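Local coordinates for methylglyoxal reductase (NADPH-dependent) (Candida albicans SC5314, PDB 6KWS), which probably reduces methylglyoxal with NADPH as the hydride donor, as a member of the dihydroflavonol-4-reductase subfamily of Rossmann-fold oxidoreductases, at residues F198-L211 / S326-H338. The protein carries 1 engineered substitution. Numbering follows the deposited sequence.
Sequences FGPQSFGSEIKQSL and SVYDTVEQIVNAH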
loop_
_atom_site.group_PDB
_atom_site.type_symbol
_atom_site.label_atom_id
_atom_site.label_comp_id
_atom_site.label_asym_id
_atom_site.label_seq_id
_atom_site.Cartn_x
_atom_site.Cartn_y
_atom_site.Cartn_z
ATOM N N PHE A 198 -7.596 1.735 -3.210
ATOM C CA PHE A 198 -8.287 2.475 -4.251
ATOM C C PHE A 198 -7.867 3.937 -4.179
ATOM O O PHE A 198 -7.136 4.348 -3.281
ATOM C CB PHE A 198 -9.811 2.368 -4.089
ATOM C CG PHE A 198 -10.359 1.006 -4.327
ATOM C CD1 PHE A 198 -9.625 0.062 -5.011
ATOM C CD2 PHE A 198 -11.629 0.672 -3.868
ATOM C CE1 PHE A 198 -10.138 -1.209 -5.234
ATOM C CE2 PHE A 198 -12.160 -0.602 -4.090
ATOM C CZ PHE A 198 -11.410 -1.542 -4.777
ATOM N N GLY A 199 -8.379 4.740 -5.106
ATOM C CA GLY A 199 -8.175 6.166 -5.050
ATOM C C GLY A 199 -7.377 6.662 -6.231
ATOM O O GLY A 199 -6.742 5.886 -6.949
ATOM N N PRO A 200 -7.391 7.975 -6.448
ATOM C CA PRO A 200 -6.669 8.553 -7.587
ATOM C C PRO A 200 -5.162 8.566 -7.369
ATOM O O PRO A 200 -4.669 8.512 -6.240
ATOM C CB PRO A 200 -7.213 9.977 -7.629
ATOM C CG PRO A 200 -7.392 10.270 -6.133
ATOM C CD PRO A 200 -7.987 9.018 -5.591
ATOM N N GLN A 201 -4.430 8.692 -8.473
ATOM C CA GLN A 201 -3.007 9.006 -8.394
ATOM C C GLN A 201 -2.757 10.468 -8.022
ATOM O O GLN A 201 -3.592 11.347 -8.240
ATOM C CB GLN A 201 -2.326 8.697 -9.719
ATOM C CG GLN A 201 -2.723 7.374 -10.281
ATOM C CD GLN A 201 -1.574 6.690 -10.939
ATOM O OE1 GLN A 201 -1.292 6.927 -12.113
ATOM N NE2 GLN A 201 -0.888 5.834 -10.187
ATOM N N SER A 202 -1.580 10.731 -7.459
ATOM C CA SER A 202 -1.285 12.099 -7.037
ATOM C C SER A 202 -1.350 13.073 -8.201
ATOM O O SER A 202 -1.602 14.268 -8.006
ATOM C CB SER A 202 0.093 12.182 -6.375
ATOM O OG SER A 202 0.283 11.136 -5.440
ATOM N N PHE A 203 -1.147 12.577 -9.412
ATOM C CA PHE A 203 -1.038 13.401 -10.597
ATOM C C PHE A 203 -1.767 12.708 -11.737
ATOM O O PHE A 203 -1.578 11.508 -11.963
ATOM C CB PHE A 203 0.438 13.645 -10.926
ATOM C CG PHE A 203 1.162 14.427 -9.852
ATOM C CD1 PHE A 203 1.047 15.807 -9.788
ATOM C CD2 PHE A 203 1.904 13.777 -8.873
ATOM C CE1 PHE A 203 1.698 16.537 -8.787
ATOM C CE2 PHE A 203 2.543 14.491 -7.866
ATOM C CZ PHE A 203 2.448 15.880 -7.823
ATOM N N GLY A 204 -2.634 13.459 -12.420
ATOM C CA GLY A 204 -3.323 12.936 -13.582
ATOM C C GLY A 204 -2.397 12.572 -14.715
ATOM O O GLY A 204 -2.756 11.737 -15.552
ATOM N N SER A 205 -1.206 13.174 -14.756
ATOM C CA SER A 205 -0.211 12.826 -15.766
ATOM C C SER A 205 0.034 11.325 -15.820
ATOM O O SER A 205 0.174 10.745 -16.906
ATOM C CB SER A 205 1.099 13.557 -15.461
ATOM O OG SER A 205 0.849 14.865 -14.952
ATOM N N GLU A 206 0.056 10.680 -14.651
ATOM C CA GLU A 206 0.558 9.320 -14.499
ATOM C C GLU A 206 -0.350 8.251 -15.112
ATOM O O GLU A 206 0.090 7.097 -15.234
ATOM C CB GLU A 206 0.770 9.039 -13.006
ATOM C CG GLU A 206 1.723 10.005 -12.273
ATOM C CD GLU A 206 3.138 10.031 -12.884
ATOM O OE1 GLU A 206 3.322 10.753 -13.888
ATOM O OE2 GLU A 206 4.048 9.317 -12.384
ATOM N N ILE A 207 -1.580 8.595 -15.515
ATOM C CA ILE A 207 -2.533 7.565 -15.908
ATOM C C ILE A 207 -2.135 6.979 -17.245
ATOM O O ILE A 207 -1.915 7.691 -18.238
ATOM C CB ILE A 207 -3.974 8.088 -15.934
ATOM C CG1 ILE A 207 -4.502 8.198 -14.513
ATOM C CG2 ILE A 207 -4.867 7.117 -16.647
ATOM C CD1 ILE A 207 -4.277 9.535 -13.902
ATOM N N LYS A 208 -1.965 5.690 -17.239
ATOM C CA LYS A 208 -1.867 4.893 -18.424
ATOM C C LYS A 208 -3.196 4.209 -18.651
ATOM O O LYS A 208 -4.197 4.434 -17.937
ATOM C CB LYS A 208 -0.739 3.875 -18.277
ATOM C CG LYS A 208 -0.584 3.408 -16.834
ATOM C CD LYS A 208 0.745 2.729 -16.550
ATOM C CE LYS A 208 0.976 1.552 -17.473
ATOM N NZ LYS A 208 2.407 1.135 -17.469
ATOM N N GLN A 209 -3.166 3.315 -19.615
ATOM C CA GLN A 209 -4.353 2.651 -20.100
ATOM C C GLN A 209 -4.816 1.567 -19.167
ATOM O O GLN A 209 -6.015 1.344 -19.010
ATOM C CB GLN A 209 -4.011 2.026 -21.427
ATOM C CG GLN A 209 -5.189 1.802 -22.300
ATOM C CD GLN A 209 -5.504 3.138 -22.929
ATOM O OE1 GLN A 209 -4.777 4.103 -22.763
ATOM N NE2 GLN A 209 -6.556 3.152 -23.737
ATOM N N SER A 210 -3.851 0.822 -18.656
ATOM C CA SER A 210 -3.993 -0.210 -17.651
ATOM C C SER A 210 -3.254 0.319 -16.429
ATOM O O SER A 210 -2.055 0.614 -16.504
ATOM C CB SER A 210 -3.386 -1.521 -18.148
ATOM O OG SER A 210 -3.945 -2.615 -17.456
ATOM N N LEU A 211 -3.986 0.552 -15.347
ATOM C CA LEU A 211 -3.344 0.923 -14.093
ATOM C C LEU A 211 -2.531 -0.260 -13.589
ATOM O O LEU A 211 -2.982 -1.413 -13.628
ATOM C CB LEU A 211 -4.375 1.357 -13.043
ATOM C CG LEU A 211 -5.423 2.435 -13.378
ATOM C CD1 LEU A 211 -5.863 3.164 -12.121
ATOM C CD2 LEU A 211 -4.918 3.425 -14.413
ATOM N N SER A 326 -14.078 7.645 -2.918
ATOM C CA SER A 326 -12.871 7.015 -3.425
ATOM C C SER A 326 -13.073 6.537 -4.854
ATOM O O SER A 326 -12.239 6.792 -5.734
ATOM C CB SER A 326 -12.477 5.862 -2.502
ATOM O OG SER A 326 -11.153 5.428 -2.767
ATOM N N VAL A 327 -14.189 5.849 -5.111
ATOM C CA VAL A 327 -14.456 5.362 -6.462
ATOM C C VAL A 327 -14.609 6.524 -7.427
ATOM O O VAL A 327 -14.037 6.513 -8.527
ATOM C CB VAL A 327 -15.696 4.454 -6.475
ATOM C CG1 VAL A 327 -16.115 4.163 -7.906
ATOM C CG2 VAL A 327 -15.392 3.185 -5.746
ATOM N N TYR A 328 -15.366 7.550 -7.020
ATOM C CA TYR A 328 -15.618 8.708 -7.875
ATOM C C TYR A 328 -14.329 9.424 -8.217
ATOM O O TYR A 328 -14.039 9.673 -9.396
ATOM C CB TYR A 328 -16.575 9.684 -7.192
ATOM C CG TYR A 328 -16.872 10.906 -8.022
ATOM C CD1 TYR A 328 -17.850 10.870 -9.008
ATOM C CD2 TYR A 328 -16.183 12.102 -7.822
ATOM C CE1 TYR A 328 -18.137 11.982 -9.765
ATOM C CE2 TYR A 328 -16.464 13.219 -8.577
ATOM C CZ TYR A 328 -17.443 13.153 -9.552
ATOM O OH TYR A 328 -17.755 14.252 -10.327
ATOM N N ASP A 329 -13.541 9.771 -7.191
ATOM C CA ASP A 329 -12.284 10.458 -7.437
ATOM C C ASP A 329 -11.399 9.658 -8.371
ATOM O O ASP A 329 -10.646 10.238 -9.157
ATOM C CB ASP A 329 -11.553 10.717 -6.128
ATOM C CG ASP A 329 -12.253 11.719 -5.254
ATOM O OD1 ASP A 329 -13.203 12.384 -5.722
ATOM O OD2 ASP A 329 -11.838 11.851 -4.084
ATOM N N THR A 330 -11.491 8.331 -8.324
ATOM C CA THR A 330 -10.645 7.502 -9.174
ATOM C C THR A 330 -11.135 7.524 -10.614
ATOM O O THR A 330 -10.346 7.726 -11.549
ATOM C CB THR A 330 -10.623 6.063 -8.650
ATOM O OG1 THR A 330 -10.263 6.060 -7.269
ATOM C CG2 THR A 330 -9.642 5.192 -9.431
ATOM N N VAL A 331 -12.430 7.270 -10.805
ATOM C CA VAL A 331 -12.979 7.241 -12.152
ATOM C C VAL A 331 -12.838 8.612 -12.806
ATOM O O VAL A 331 -12.454 8.715 -13.983
ATOM C CB VAL A 331 -14.447 6.770 -12.124
ATOM C CG1 VAL A 331 -15.073 6.866 -13.529
ATOM C CG2 VAL A 331 -14.534 5.361 -11.601
ATOM N N GLU A 332 -13.156 9.680 -12.056
ATOM C CA GLU A 332 -13.060 11.034 -12.590
ATOM C C GLU A 332 -11.682 11.264 -13.176
ATOM O O GLU A 332 -11.533 11.729 -14.312
ATOM C CB GLU A 332 -13.345 12.058 -11.491
ATOM C CG GLU A 332 -13.964 13.364 -11.994
ATOM C CD GLU A 332 -13.661 14.577 -11.092
ATOM O OE1 GLU A 332 -14.097 15.707 -11.441
ATOM O OE2 GLU A 332 -12.981 14.404 -10.045
ATOM N N GLN A 333 -10.658 10.874 -12.422
ATOM C CA GLN A 333 -9.290 11.061 -12.872
ATOM C C GLN A 333 -9.022 10.279 -14.144
ATOM O O GLN A 333 -8.515 10.826 -15.117
ATOM C CB GLN A 333 -8.346 10.650 -11.762
ATOM C CG GLN A 333 -6.955 11.176 -11.894
ATOM C CD GLN A 333 -6.030 10.514 -10.909
ATOM O OE1 GLN A 333 -6.155 9.322 -10.626
ATOM N NE2 GLN A 333 -5.109 11.283 -10.359
ATOM N N ILE A 334 -9.384 9.002 -14.167
ATOM C CA ILE A 334 -9.157 8.175 -15.350
ATOM C C ILE A 334 -9.871 8.760 -16.564
ATOM O O ILE A 334 -9.288 8.894 -17.647
ATOM C CB ILE A 334 -9.620 6.729 -15.088
ATOM C CG1 ILE A 334 -8.836 6.094 -13.936
ATOM C CG2 ILE A 334 -9.538 5.902 -16.358
ATOM C CD1 ILE A 334 -9.242 4.649 -13.631
ATOM N N VAL A 335 -11.157 9.081 -16.412
ATOM C CA VAL A 335 -11.948 9.524 -17.557
ATOM C C VAL A 335 -11.393 10.834 -18.113
ATOM O O VAL A 335 -11.136 10.961 -19.318
ATOM C CB VAL A 335 -13.433 9.641 -17.162
ATOM C CG1 VAL A 335 -14.187 10.446 -18.159
ATOM C CG2 VAL A 335 -14.045 8.262 -17.072
ATOM N N ASN A 336 -11.171 11.818 -17.241
ATOM C CA ASN A 336 -10.630 13.092 -17.703
ATOM C C ASN A 336 -9.236 12.944 -18.303
ATOM O O ASN A 336 -8.862 13.715 -19.191
ATOM C CB ASN A 336 -10.602 14.113 -16.561
ATOM C CG ASN A 336 -11.993 14.458 -16.051
ATOM O OD1 ASN A 336 -13.004 14.186 -16.720
ATOM N ND2 ASN A 336 -12.053 15.059 -14.857
ATOM N N ALA A 337 -8.451 11.972 -17.839
ATOM C CA ALA A 337 -7.088 11.843 -18.342
ATOM C C ALA A 337 -7.073 11.303 -19.762
ATOM O O ALA A 337 -6.207 11.681 -20.556
ATOM C CB ALA A 337 -6.252 10.956 -17.417
ATOM N N HIS A 338 -8.028 10.445 -20.101
ATOM C CA HIS A 338 -8.191 9.974 -21.466
ATOM C C HIS A 338 -8.695 11.066 -22.412
ATOM O O HIS A 338 -8.801 10.806 -23.616
ATOM C CB HIS A 338 -9.145 8.772 -21.482
ATOM C CG HIS A 338 -8.633 7.563 -20.743
ATOM N ND1 HIS A 338 -7.288 7.304 -20.564
ATOM C CD2 HIS A 338 -9.293 6.536 -20.144
ATOM C CE1 HIS A 338 -7.138 6.179 -19.886
ATOM N NE2 HIS A 338 -8.339 5.690 -19.625
#
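Two hydrogen bonds join the side-chain amide of Q333 to the backbone of Q201. Q201 N donates to Q333 OE1 at 2.8 Å, in the carbonyl plane and on a lone pair; Q333 NE2 donates to Q201 O at 2.6 Å. Here Q201 O lies near the plane of the Q333 amide, while NE2 stands tilted 30° from the Q201 backbone carbonyl plane. Both bonds are bent (N-H...O 144° for the first), yet together they fix the rotation of the amide. With CG anti to the backbone N (chi1 -161°) and the chain extended beyond it, Q333 reaches from the helix to the loop backbone.

P200 CB and I207 CD1 pack against the Q333 amide group. The apolar pairs lie farther along: I207 CB meets A337 CB at 4.0 Å, while L211 and I334 touch tip to tip through their CD1 methyls.

Near F198, the T330 hydroxyl, hydrogen-bonded to S326 O, lies beside G199, whose backbone angles call for glycine.

The contact sets C-terminal helix 323-337 against the loop after 196-198, an outermost strand of this Rossmann-type reductase's mixed sheet. S326 OG is hydrogen-bonded to D239, R241 forms a salt bridge with D329, helix 216-222 packs on L211 and I334, and Q201 touches F12 of helix 12-23, an NADPH-binding residue, though this chain holds no NADPH.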